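Local atomic coordinates of putative flavoprotein decarboxylase (Streptomyces olivoviridis, PDB entry 6JLS), a protein that binds flavin mononucleotide and decarboxylates cysteine in the biosynthesis of thioviridamide. Residues 44-56 against 64-76. Sequence-based numbering, arbitrary orientation.
Sequences VGRLHVALTPSAQ and LRPFVNGSVLTDE. With FMN (flavin mononucleotide), chain B.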
loop_
_atom_site.group_PDB
_atom_site.type_symbol
_atom_site.label_atom_id
_atom_site.label_comp_id
_atom_site.label_asym_id
_atom_site.label_seq_id
_atom_site.Cartn_x
_atom_site.Cartn_y
_atom_site.Cartn_z
ATOM N N VAL A 44 -37.529 22.438 2.332
ATOM C CA VAL A 44 -36.456 22.522 1.347
ATOM C C VAL A 44 -36.606 21.405 0.323
ATOM O O VAL A 44 -36.769 20.230 0.673
ATOM C CB VAL A 44 -35.084 22.502 2.035
ATOM C CG1 VAL A 44 -33.985 22.715 1.010
ATOM C CG2 VAL A 44 -35.026 23.576 3.110
ATOM N N GLY A 45 -36.567 21.783 -0.956
ATOM C CA GLY A 45 -36.785 20.873 -2.061
ATOM C C GLY A 45 -35.565 20.064 -2.442
ATOM O O GLY A 45 -35.632 18.836 -2.480
ATOM N N ARG A 46 -34.456 20.735 -2.754
ATOM C CA ARG A 46 -33.177 20.088 -3.008
ATOM C C ARG A 46 -32.184 20.557 -1.966
ATOM O O ARG A 46 -32.039 21.762 -1.739
ATOM C CB ARG A 46 -32.620 20.413 -4.387
ATOM C CG ARG A 46 -33.295 19.705 -5.499
ATOM C CD ARG A 46 -32.345 18.769 -6.198
ATOM N NE ARG A 46 -33.086 17.903 -7.106
ATOM C CZ ARG A 46 -33.572 16.715 -6.761
ATOM N NH1 ARG A 46 -33.379 16.248 -5.537
ATOM N NH2 ARG A 46 -34.244 15.989 -7.642
ATOM N N LEU A 47 -31.486 19.612 -1.354
ATOM C CA LEU A 47 -30.425 19.915 -0.411
ATOM C C LEU A 47 -29.138 19.310 -0.936
ATOM O O LEU A 47 -29.117 18.132 -1.301
ATOM C CB LEU A 47 -30.750 19.359 0.968
ATOM C CG LEU A 47 -29.736 19.640 2.066
ATOM C CD1 LEU A 47 -29.618 21.142 2.294
ATOM C CD2 LEU A 47 -30.197 18.917 3.319
ATOM N N HIS A 48 -28.079 20.122 -1.007
ATOM C CA HIS A 48 -26.728 19.644 -1.284
ATOM C C HIS A 48 -25.811 19.952 -0.108
ATOM O O HIS A 48 -25.998 20.947 0.602
ATOM C CB HIS A 48 -26.135 20.293 -2.527
ATOM C CG HIS A 48 -26.960 20.125 -3.758
ATOM N ND1 HIS A 48 -27.092 18.917 -4.408
ATOM C CD2 HIS A 48 -27.664 21.023 -4.483
ATOM C CE1 HIS A 48 -27.854 19.075 -5.472
ATOM N NE2 HIS A 48 -28.213 20.345 -5.542
ATOM N N VAL A 49 -24.789 19.121 0.072
ATOM C CA VAL A 49 -23.809 19.308 1.136
ATOM C C VAL A 49 -22.421 19.127 0.548
ATOM O O VAL A 49 -22.188 18.187 -0.222
ATOM C CB VAL A 49 -24.021 18.335 2.310
ATOM C CG1 VAL A 49 -22.967 18.568 3.380
ATOM C CG2 VAL A 49 -25.398 18.521 2.896
ATOM N N ALA A 50 -21.515 20.042 0.891
ATOM C CA ALA A 50 -20.117 19.969 0.494
ATOM C C ALA A 50 -19.257 20.112 1.737
ATOM O O ALA A 50 -19.612 20.856 2.664
ATOM C CB ALA A 50 -19.760 21.070 -0.505
ATOM N N LEU A 51 -18.122 19.404 1.753
ATOM C CA LEU A 51 -17.233 19.353 2.908
ATOM C C LEU A 51 -15.830 19.772 2.493
ATOM O O LEU A 51 -15.365 19.424 1.402
ATOM C CB LEU A 51 -17.174 17.926 3.530
ATOM C CG LEU A 51 -18.395 17.330 4.249
ATOM C CD1 LEU A 51 -19.574 17.163 3.317
ATOM C CD2 LEU A 51 -18.048 15.978 4.849
ATOM N N THR A 52 -15.164 20.519 3.352
ATOM C CA THR A 52 -13.740 20.702 3.172
ATOM C C THR A 52 -13.015 19.438 3.621
ATOM O O THR A 52 -13.557 18.645 4.401
ATOM C CB THR A 52 -13.239 21.887 3.993
ATOM O OG1 THR A 52 -13.202 21.503 5.371
ATOM C CG2 THR A 52 -14.129 23.125 3.800
ATOM N N PRO A 53 -11.782 19.228 3.162
ATOM C CA PRO A 53 -11.013 18.084 3.691
ATOM C C PRO A 53 -10.946 18.050 5.218
ATOM O O PRO A 53 -11.216 16.996 5.806
ATOM C CB PRO A 53 -9.630 18.266 3.049
ATOM C CG PRO A 53 -9.928 18.971 1.753
ATOM C CD PRO A 53 -11.084 19.909 2.059
ATOM N N SER A 54 -10.634 19.175 5.889
ATOM C CA SER A 54 -10.575 19.146 7.353
ATOM C C SER A 54 -11.923 18.816 7.982
ATOM O O SER A 54 -11.970 18.204 9.055
ATOM C CB SER A 54 -10.068 20.474 7.908
ATOM O OG SER A 54 -8.728 20.698 7.516
ATOM N N ALA A 55 -13.027 19.217 7.348
ATOM C CA ALA A 55 -14.336 18.894 7.899
ATOM C C ALA A 55 -14.564 17.390 7.994
ATOM O O ALA A 55 -15.333 16.943 8.857
ATOM C CB ALA A 55 -15.434 19.535 7.051
ATOM N N GLN A 56 -13.914 16.600 7.137
ATOM C CA GLN A 56 -14.113 15.154 7.133
ATOM C C GLN A 56 -13.498 14.455 8.338
ATOM O O GLN A 56 -13.769 13.263 8.540
ATOM C CB GLN A 56 -13.562 14.544 5.841
ATOM C CG GLN A 56 -14.306 15.057 4.629
ATOM C CD GLN A 56 -13.800 14.480 3.339
ATOM O OE1 GLN A 56 -13.173 15.179 2.530
ATOM N NE2 GLN A 56 -14.083 13.203 3.120
ATOM N N LEU A 64 -24.319 12.044 6.456
ATOM C CA LEU A 64 -25.108 13.064 5.766
ATOM C C LEU A 64 -26.040 12.489 4.707
ATOM O O LEU A 64 -27.171 12.967 4.559
ATOM C CB LEU A 64 -24.187 14.098 5.098
ATOM C CG LEU A 64 -23.390 14.956 6.083
ATOM C CD1 LEU A 64 -22.123 15.486 5.425
ATOM C CD2 LEU A 64 -24.247 16.093 6.635
ATOM N N ARG A 65 -25.588 11.471 3.976
ATOM C CA ARG A 65 -26.350 10.986 2.832
ATOM C C ARG A 65 -27.801 10.648 3.156
ATOM O O ARG A 65 -28.669 10.975 2.325
ATOM C CB ARG A 65 -25.620 9.792 2.203
ATOM C CG ARG A 65 -24.763 10.207 1.021
ATOM C CD ARG A 65 -23.610 9.260 0.779
ATOM N NE ARG A 65 -22.631 9.828 -0.144
ATOM C CZ ARG A 65 -21.384 9.385 -0.265
ATOM N NH1 ARG A 65 -20.966 8.371 0.484
ATOM N NH2 ARG A 65 -20.554 9.961 -1.126
ATOM N N PRO A 66 -28.147 10.037 4.303
ATOM C CA PRO A 66 -29.559 9.689 4.536
ATOM C C PRO A 66 -30.477 10.888 4.618
ATOM O O PRO A 66 -31.693 10.722 4.461
ATOM C CB PRO A 66 -29.526 8.920 5.870
ATOM C CG PRO A 66 -28.125 8.446 6.014
ATOM C CD PRO A 66 -27.286 9.512 5.384
ATOM N N PHE A 67 -29.948 12.084 4.849
ATOM C CA PHE A 67 -30.767 13.280 5.005
ATOM C C PHE A 67 -30.690 14.219 3.816
ATOM O O PHE A 67 -31.348 15.266 3.825
ATOM C CB PHE A 67 -30.360 14.025 6.279
ATOM C CG PHE A 67 -30.355 13.150 7.492
ATOM C CD1 PHE A 67 -29.166 12.685 8.024
ATOM C CD2 PHE A 67 -31.545 12.755 8.075
ATOM C CE1 PHE A 67 -29.162 11.865 9.133
ATOM C CE2 PHE A 67 -31.550 11.941 9.182
ATOM C CZ PHE A 67 -30.353 11.490 9.713
ATOM N N VAL A 68 -29.923 13.859 2.792
ATOM C CA VAL A 68 -29.563 14.745 1.695
ATOM C C VAL A 68 -30.062 14.105 0.407
ATOM O O VAL A 68 -29.537 13.066 -0.023
ATOM C CB VAL A 68 -28.045 14.982 1.640
ATOM C CG1 VAL A 68 -27.655 15.716 0.363
ATOM C CG2 VAL A 68 -27.586 15.735 2.887
ATOM N N ASN A 69 -31.076 14.720 -0.210
ATOM C CA ASN A 69 -31.625 14.215 -1.465
ATOM C C ASN A 69 -30.863 14.703 -2.691
ATOM O O ASN A 69 -31.163 14.259 -3.804
ATOM C CB ASN A 69 -33.099 14.601 -1.595
ATOM C CG ASN A 69 -33.301 16.093 -1.673
ATOM O OD1 ASN A 69 -32.630 16.855 -0.986
ATOM N ND2 ASN A 69 -34.226 16.519 -2.514
ATOM N N GLY A 70 -29.902 15.600 -2.521
ATOM C CA GLY A 70 -28.977 15.993 -3.573
ATOM C C GLY A 70 -27.656 15.266 -3.441
ATOM O O GLY A 70 -27.609 14.087 -3.077
ATOM N N SER A 71 -26.568 15.976 -3.712
ATOM C CA SER A 71 -25.238 15.394 -3.651
ATOM C C SER A 71 -24.558 15.731 -2.331
ATOM O O SER A 71 -24.802 16.783 -1.736
ATOM C CB SER A 71 -24.366 15.901 -4.798
ATOM O OG SER A 71 -24.969 15.651 -6.052
ATOM N N VAL A 72 -23.689 14.831 -1.890
ATOM C CA VAL A 72 -22.759 15.088 -0.798
ATOM C C VAL A 72 -21.381 15.070 -1.428
ATOM O O VAL A 72 -20.926 14.019 -1.899
ATOM C CB VAL A 72 -22.862 14.043 0.323
ATOM C CG1 VAL A 72 -21.839 14.337 1.405
ATOM C CG2 VAL A 72 -24.272 13.989 0.914
ATOM N N LEU A 73 -20.726 16.224 -1.459
ATOM C CA LEU A 73 -19.533 16.430 -2.266
ATOM C C LEU A 73 -18.322 16.615 -1.374
ATOM O O LEU A 73 -18.345 17.416 -0.430
ATOM C CB LEU A 73 -19.674 17.652 -3.176
ATOM C CG LEU A 73 -20.869 17.696 -4.125
ATOM C CD1 LEU A 73 -22.030 18.411 -3.460
ATOM C CD2 LEU A 73 -20.502 18.382 -5.423
ATOM N N THR A 74 -17.272 15.876 -1.679
ATOM C CA THR A 74 -15.952 16.154 -1.153
ATOM C C THR A 74 -14.997 16.362 -2.316
ATOM O O THR A 74 -15.318 16.100 -3.479
ATOM C CB THR A 74 -15.466 15.014 -0.270
ATOM O OG1 THR A 74 -15.294 13.863 -1.093
ATOM C CG2 THR A 74 -16.501 14.724 0.807
ATOM N N ASP A 75 -13.805 16.838 -1.982
ATOM C CA ASP A 75 -12.784 17.026 -3.001
ATOM C C ASP A 75 -12.470 15.720 -3.741
ATOM O O ASP A 75 -12.273 15.732 -4.963
ATOM C CB ASP A 75 -11.543 17.641 -2.356
ATOM C CG ASP A 75 -11.707 19.147 -2.119
ATOM O OD1 ASP A 75 -12.288 19.556 -1.099
ATOM O OD2 ASP A 75 -11.284 19.938 -2.983
ATOM N N GLU A 76 -12.455 14.584 -3.032
ATOM C CA GLU A 76 -12.151 13.303 -3.670
ATOM C C GLU A 76 -13.306 12.838 -4.544
ATOM O O GLU A 76 -13.090 12.360 -5.663
ATOM C CB GLU A 76 -11.827 12.241 -2.619
ATOM C CG GLU A 76 -10.789 12.657 -1.579
ATOM C CD GLU A 76 -11.392 13.414 -0.394
ATOM O OE1 GLU A 76 -11.681 14.627 -0.511
ATOM O OE2 GLU A 76 -11.582 12.783 0.666
HETATM N N1 FMN B . -10.763 26.393 13.211
HETATM C C2 FMN B . -11.753 27.351 13.201
HETATM O O2 FMN B . -11.630 28.339 12.483
HETATM N N3 FMN B . -12.868 27.206 14.001
HETATM C C4 FMN B . -13.006 26.099 14.814
HETATM O O4 FMN B . -14.001 25.963 15.529
HETATM C C4A FMN B . -12.009 25.132 14.822
HETATM N N5 FMN B . -12.136 24.020 15.630
HETATM C C5A FMN B . -11.151 23.056 15.650
HETATM C C6 FMN B . -11.306 21.952 16.478
HETATM C C7 FMN B . -10.323 20.963 16.508
HETATM C C7M FMN B . -10.515 19.775 17.416
HETATM C C8 FMN B . -9.175 21.086 15.700
HETATM C C8M FMN B . -8.111 20.020 15.727
HETATM C C9 FMN B . -9.026 22.204 14.870
HETATM C C9A FMN B . -10.017 23.192 14.845
HETATM N N10 FMN B . -9.890 24.311 14.032
HETATM C C10 FMN B . -10.882 25.278 14.017
HETATM C "C1'" FMN B . -8.689 24.468 13.144
HETATM C "C2'" FMN B . -9.087 24.070 11.714
HETATM O "O2'" FMN B . -9.483 22.711 11.623
HETATM C "C3'" FMN B . -7.962 24.334 10.723
HETATM O "O3'" FMN B . -7.798 25.727 10.603
HETATM C "C4'" FMN B . -8.305 23.700 9.376
HETATM O "O4'" FMN B . -7.228 23.718 8.454
HETATM C "C5'" FMN B . -9.518 24.373 8.750
HETATM O "O5'" FMN B . -9.660 23.783 7.480
HETATM P P FMN B . -10.878 24.160 6.514
HETATM O O1P FMN B . -11.307 25.590 6.789
HETATM O O2P FMN B . -10.413 24.055 5.078
HETATM O O3P FMN B . -12.043 23.243 6.787
HETATM O O HOH W 1 -13.426 17.744 0.712
HETATM O O HOH W 2 -14.021 21.180 -0.154
HETATM O O HOH W 3 -14.118 11.786 0.357
#
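The imidazole of H48 stands in for a backbone carbonyl: its ND1 accepts the N-H of S71 at 3.1 Å, nearly straight (173°) and in the ring plane, just where the loop 68-71 turns into strand 72-73. One residue on, the regular parallel ladder takes over, with V49 N to S71 O, L73 N to V49 O at 2.7 Å and L51 N to L73 O. Before it, N69 does similar work with its side-chain amide, which spans two backbone groups at the start of strand 46-51 and just before it: ND2 donates to G45 O at 2.7 Å, in the carbonyl plane, while OD1 takes L47 N. Its CG sits between backbone N and carbonyl carbon (chi1 64°), which turns the amide onto the G45-L47 backbone. On one face of the sheet V49 spreads its two methyls, CG2 against V68 CG2 at 3.5 Å and CG1 against L64 CD1; L51 CD1 meets the same L64 methyl tip to tip, and helix 32-40 packs on L47 and L64. On the other face A50 and L73 lie side by side, covered by helices 117-124 and 85-91 respectively. Past the ladder the two chains part and water fills in: one water bridges L51 O and D75 OD1, and a second lies within bonding distance of both and accepts D75 N, while OD2 of D75 takes I117 N. T74 caps helix 75-81 through T77 N. Beyond L51 the chain delivers T52, whose OG1 donates to FMN phosphate O3P and accepts A55 N in an ST motif. This is a parallel beta-alpha-beta unit at the sheet edge of a Rossmann-like flavoprotein fold, with the cofactor phosphate at the C-terminal end of strand 46-51.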